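Local coordinates for protein nucleoporin NUP170 (Chaetomium thermophilum, PDB 5HAX) that probably serves as a structural scaffold nucleoporin of the nuclear pore complex, joining a beta-propeller-like region to an alpha-helical region, at residues 2-5 / 6-9; 676-679 / 680-684. One frame throughout, in Å; residues are numbered along the deposited sequence.

Interaction 1: 2-5 / 6-9; sequences DLPP and VAKA
Pro4 and Lys8 meet through their backbones at the N-terminus of helix 5-20, where Pro4 holds the N-cap position. The carbonyl O of Pro4 accepts from Lys8 N at 3.0 Å, and one residue on Ala9 N gives its hydrogen to Pro5 O at 2.9 Å in a straighter bond, 166° at the hydrogen. Starting at the N-cap, these are the first i to i+4 bonds of the helix. Proline suits the start of a helix: its nitrogen has no hydrogen to give, and in the first turn no earlier carbonyl requires one, while the ring holds phi of Pro5 at a helical -54°. Pro5, Val6 and Ala9 pack on helix 663-694. Beside the turn, on the surface, lies a small apolar cluster. The methyl of Ala7 lies over the ring of Pro4 near its CG and CD, CB to CG 3.9 Å, and is short enough also to meet the branch point of Leu3, whose CG swings there with chi1 at -160°. Lys8 runs back past Leu3, its aliphatic part crossing the leucine branch obliquely. The methylene CG of Lys8 lies 4.0 Å from Leu3 CD2, and its ammonium NZ ends 3.9 Å from Leu3 O.

Interaction 2: 676-679 / 680-684; sequences QKLM and ESISE
Gln676 offers its carbonyl O to Glu680 N at 3.2 Å, while its own side chain leads away toward Leu639 and Glu640 of helix 622-640. Lys677 is next, and its O accepts both Ser681 N and a water, which also donates to Glu680 OE2 and so ties backbone to carboxylate. That carboxylate oxygen also takes the ammonium: Lys677 NZ reaches Glu680 OE2 at 3.1 Å, coming from above the carboxylate plane, 37° out of it. This is an i to i+3 salt bridge on the partly exposed side of helix 663-694, in the alpha-helical C-terminal region of the nucleoporin. The two side chains lie side by side because Lys677 bends at chi2 (-72°), whereas Glu680, with chi1 at 66°, tucks its CG to 3.1 Å from Lys677 O. Long, flexible, oppositely charged chains suit this side. Leu678 turns to the buried side, accepting Ile682 N on its O at 2.7 Å; its CG meets Ile682 CD1 at 3.8 Å, the chains at an angle. Branched apolar residues suit this side, where Leu678 also touches Ala9 and Val13 of helix 5-20. Met679 O receives Ser683 N at 3.0 Å, and its flexible thioether chain packs against Leu591 and Leu595 of helix 586-599.

How the interactions relate
Along the chain, interaction 1 comes at the very start and interaction 2 more than 660 residues later, yet their centres lie about 13 Å apart, on the same side of the chain's centre. Helix 5-20, whose first turn lies in 2-9, lies against helix 663-694, which carries 676-684. They touch directly: Ala9 CB packs on Leu678 CD2 at 3.7 Å, and Val6 CG1 lies 3.8 Å from Lys677 O. Small Ala9 and branched Val6 are consistent with close packing of the two helices here. The N-terminal helix thus packs onto the C-terminal helical region, although the beta-propeller-like region lies between them in sequence, and the chain's beginning is brought back beside its late helices.

Interaction 1: 2-5 / 6-9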
ATOM      1  N   ASP A   2       3.421  17.646 -40.409  1.00118.24           N
ATOM      2  CA  ASP A   2       3.816  18.749 -39.541  1.00119.85           C
ATOM      3  C   ASP A   2       4.406  18.232 -38.231  1.00111.27           C
ATOM      4  O   ASP A   2       5.362  18.806 -37.706  1.00102.94           O
ATOM      5  CB  ASP A   2       2.626  19.657 -39.262  1.00115.00           C
ATOM      6  N   LEU A   3       3.834  17.145 -37.714  1.00106.02           N
ATOM      7  CA  LEU A   3       4.234  16.577 -36.430  1.00 91.88           C
ATOM      8  C   LEU A   3       4.788  15.173 -36.643  1.00 79.62           C
ATOM      9  O   LEU A   3       4.079  14.312 -37.191  1.00 78.67           O
ATOM     10  CB  LEU A   3       3.046  16.544 -35.467  1.00 90.21           C
ATOM     11  CG  LEU A   3       3.392  16.438 -33.981  1.00 83.93           C
ATOM     12  CD1 LEU A   3       4.109  17.691 -33.494  1.00 83.74           C
ATOM     13  CD2 LEU A   3       2.133  16.190 -33.167  1.00 86.94           C
ATOM     14  N   PRO A   4       6.020  14.881 -36.229  1.00 62.36           N
ATOM     15  CA  PRO A   4       6.631  13.588 -36.561  1.00 58.54           C
ATOM     16  C   PRO A   4       6.076  12.462 -35.707  1.00 72.69           C
ATOM     17  O   PRO A   4       5.301  12.697 -34.767  1.00 71.69           O
ATOM     18  CB  PRO A   4       8.122  13.820 -36.275  1.00 64.71           C
ATOM     19  CG  PRO A   4       8.140  14.884 -35.242  1.00 66.61           C
ATOM     20  CD  PRO A   4       6.968  15.775 -35.539  1.00 64.76           C
ATOM     21  N   PRO A   5       6.458  11.214 -36.010  1.00 77.11           N
ATOM     22  CA  PRO A   5       5.933  10.054 -35.271  1.00 70.11           C
ATOM     23  C   PRO A   5       6.105  10.114 -33.759  1.00 62.97           C
ATOM     24  O   PRO A   5       5.110  10.080 -33.028  1.00 63.21           O
ATOM     25  CB  PRO A   5       6.729   8.887 -35.869  1.00 69.61           C
ATOM     26  CG  PRO A   5       7.030   9.322 -37.261  1.00 72.56           C
ATOM     27  CD  PRO A   5       7.219  10.813 -37.206  1.00 74.51           C
ATOM     28  N   VAL A   6       7.349  10.190 -33.274  1.00 58.04           N
ATOM     29  CA  VAL A   6       7.591  10.104 -31.833  1.00 64.70           C
ATOM     30  C   VAL A   6       6.862  11.215 -31.091  1.00 68.38           C
ATOM     31  O   VAL A   6       6.417  11.023 -29.952  1.00 56.63           O
ATOM     32  CB  VAL A   6       9.104  10.139 -31.532  1.00 58.41           C
ATOM     33  CG1 VAL A   6       9.803   8.946 -32.174  1.00 63.04           C
ATOM     34  CG2 VAL A   6       9.719  11.453 -31.997  1.00 67.25           C
ATOM     35  N   ALA A   7       6.726  12.389 -31.712  1.00 54.33           N
ATOM     36  CA  ALA A   7       5.981  13.473 -31.084  1.00 56.42           C
ATOM     37  C   ALA A   7       4.487  13.181 -31.067  1.00 62.01           C
ATOM     38  O   ALA A   7       3.791  13.573 -30.123  1.00 61.67           O
ATOM     39  CB  ALA A   7       6.259  14.789 -31.808  1.00 60.43           C
ATOM     40  N   LYS A   8       3.976  12.503 -32.097  1.00 62.72           N
ATOM     41  CA  LYS A   8       2.578  12.087 -32.094  1.00 58.65           C
ATOM     42  C   LYS A   8       2.322  11.057 -31.002  1.00 64.24           C
ATOM     43  O   LYS A   8       1.345  11.160 -30.251  1.00 57.33           O
ATOM     44  CB  LYS A   8       2.197  11.514 -33.459  1.00 67.66           C
ATOM     45  CG  LYS A   8       1.293  12.404 -34.298  1.00 85.29           C
ATOM     46  CD  LYS A   8       0.643  11.600 -35.417  1.00 96.25           C
ATOM     47  CE  LYS A   8      -0.357  12.427 -36.209  1.00100.01           C
ATOM     48  NZ  LYS A   8       0.302  13.304 -37.216  1.00109.88           N
ATOM     49  N   ALA A   9       3.197  10.054 -30.904  1.00 52.12           N
ATOM     50  CA  ALA A   9       3.037   9.019 -29.890  1.00 52.28           C
ATOM     51  C   ALA A   9       3.189   9.593 -28.488  1.00 58.52           C
ATOM     52  O   ALA A   9       2.483   9.177 -27.563  1.00 53.53           O
ATOM     53  CB  ALA A   9       4.049   7.900 -30.127  1.00 49.58           C
TER

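Interaction 2: 676-679 / 680-684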
ATOM      1  N   GLN A 676       5.757   2.362 -32.016  1.00 58.28           N
ATOM      2  CA  GLN A 676       6.962   1.545 -32.090  1.00 54.46           C
ATOM      3  C   GLN A 676       8.214   2.402 -32.224  1.00 51.73           C
ATOM      4  O   GLN A 676       9.270   2.040 -31.692  1.00 51.42           O
ATOM      5  CB  GLN A 676       6.852   0.562 -33.255  1.00 52.27           C
ATOM      6  CG  GLN A 676       5.820  -0.531 -33.027  1.00 63.47           C
ATOM      7  CD  GLN A 676       5.721  -1.499 -34.188  1.00 77.51           C
ATOM      8  OE1 GLN A 676       6.333  -2.567 -34.174  1.00 75.03           O
ATOM      9  NE2 GLN A 676       4.940  -1.133 -35.199  1.00 66.66           N
ATOM     10  N   LYS A 677       8.120   3.537 -32.921  1.00 54.01           N
ATOM     11  CA  LYS A 677       9.253   4.453 -32.988  1.00 54.03           C
ATOM     12  C   LYS A 677       9.526   5.100 -31.638  1.00 57.40           C
ATOM     13  O   LYS A 677      10.682   5.398 -31.315  1.00 50.70           O
ATOM     14  CB  LYS A 677       9.003   5.523 -34.050  1.00 55.68           C
ATOM     15  CG  LYS A 677       9.354   5.086 -35.463  1.00 63.01           C
ATOM     16  CD  LYS A 677      10.862   4.985 -35.649  1.00 69.66           C
ATOM     17  CE  LYS A 677      11.225   4.445 -37.020  1.00 80.73           C
ATOM     18  NZ  LYS A 677      12.695   4.265 -37.164  1.00 92.54           N
ATOM     19  N   LEU A 678       8.482   5.330 -30.840  1.00 54.56           N
ATOM     20  CA  LEU A 678       8.692   5.854 -29.496  1.00 48.83           C
ATOM     21  C   LEU A 678       9.351   4.812 -28.603  1.00 45.09           C
ATOM     22  O   LEU A 678      10.191   5.149 -27.762  1.00 49.75           O
ATOM     23  CB  LEU A 678       7.360   6.315 -28.903  1.00 54.71           C
ATOM     24  CG  LEU A 678       7.408   6.907 -27.492  1.00 55.43           C
ATOM     25  CD1 LEU A 678       8.322   8.122 -27.439  1.00 48.52           C
ATOM     26  CD2 LEU A 678       6.006   7.269 -27.028  1.00 50.55           C
ATOM     27  N   MET A 679       8.994   3.538 -28.782  1.00 46.83           N
ATOM     28  CA  MET A 679       9.584   2.476 -27.972  1.00 53.41           C
ATOM     29  C   MET A 679      11.090   2.396 -28.183  1.00 53.74           C
ATOM     30  O   MET A 679      11.863   2.363 -27.217  1.00 48.79           O
ATOM     31  CB  MET A 679       8.927   1.137 -28.304  1.00 45.30           C
ATOM     32  CG  MET A 679       7.488   1.016 -27.839  1.00 51.63           C
ATOM     33  SD  MET A 679       6.758  -0.558 -28.321  1.00 54.26           S
ATOM     34  CE  MET A 679       5.146  -0.021 -28.885  1.00 55.75           C
ATOM     35  N   GLU A 680      11.532   2.356 -29.443  1.00 54.16           N
ATOM     36  CA  GLU A 680      12.966   2.301 -29.708  1.00 57.79           C
ATOM     37  C   GLU A 680      13.654   3.569 -29.221  1.00 49.63           C
ATOM     38  O   GLU A 680      14.778   3.519 -28.711  1.00 53.06           O
ATOM     39  CB  GLU A 680      13.228   2.074 -31.199  1.00 56.78           C
ATOM     40  CG  GLU A 680      12.805   3.214 -32.110  1.00 66.72           C
ATOM     41  CD  GLU A 680      13.209   2.984 -33.555  1.00 77.54           C
ATOM     42  OE1 GLU A 680      13.084   1.837 -34.036  1.00 69.62           O
ATOM     43  OE2 GLU A 680      13.660   3.947 -34.208  1.00 77.36           O
ATOM     44  N   SER A 681      12.985   4.718 -29.355  1.00 47.73           N
ATOM     45  CA  SER A 681      13.533   5.961 -28.825  1.00 48.06           C
ATOM     46  C   SER A 681      13.636   5.915 -27.305  1.00 55.49           C
ATOM     47  O   SER A 681      14.597   6.436 -26.725  1.00 51.27           O
ATOM     48  CB  SER A 681      12.671   7.142 -29.269  1.00 50.06           C
ATOM     49  OG  SER A 681      13.182   8.363 -28.765  1.00 53.79           O
ATOM     50  N   ILE A 682      12.654   5.298 -26.641  1.00 53.58           N
ATOM     51  CA  ILE A 682      12.715   5.145 -25.188  1.00 49.06           C
ATOM     52  C   ILE A 682      13.924   4.305 -24.798  1.00 48.81           C
ATOM     53  O   ILE A 682      14.669   4.646 -23.872  1.00 51.04           O
ATOM     54  CB  ILE A 682      11.406   4.528 -24.657  1.00 51.50           C
ATOM     55  CG1 ILE A 682      10.274   5.558 -24.696  1.00 49.46           C
ATOM     56  CG2 ILE A 682      11.581   4.025 -23.223  1.00 49.30           C
ATOM     57  CD1 ILE A 682       8.890   4.941 -24.603  1.00 52.66           C
ATOM     58  N   SER A 683      14.133   3.188 -25.498  1.00 49.07           N
ATOM     59  CA  SER A 683      15.259   2.317 -25.179  1.00 55.74           C
ATOM     60  C   SER A 683      16.586   3.017 -25.439  1.00 51.89           C
ATOM     61  O   SER A 683      17.514   2.924 -24.627  1.00 53.02           O
ATOM     62  CB  SER A 683      15.163   1.023 -25.987  1.00 58.37           C
ATOM     63  OG  SER A 683      16.178   0.113 -25.604  1.00 57.93           O
ATOM     64  N   GLU A 684      16.696   3.722 -26.568  1.00 57.38           N
ATOM     65  CA  GLU A 684      17.898   4.507 -26.836  1.00 60.26           C
ATOM     66  C   GLU A 684      18.109   5.566 -25.762  1.00 60.16           C
ATOM     67  O   GLU A 684      19.232   5.757 -25.280  1.00 51.99           O
ATOM     68  CB  GLU A 684      17.804   5.165 -28.213  1.00 54.65           C
ATOM     69  CG  GLU A 684      17.883   4.195 -29.380  1.00 60.58           C
ATOM     70  CD  GLU A 684      17.713   4.882 -30.719  1.00 64.84           C
ATOM     71  OE1 GLU A 684      17.734   6.131 -30.757  1.00 63.59           O
ATOM     72  OE2 GLU A 684      17.556   4.175 -31.735  1.00 68.33           O
TER
HETATM   73  O   HOH W   1      12.837   6.659 -32.766  1.00 59.69           O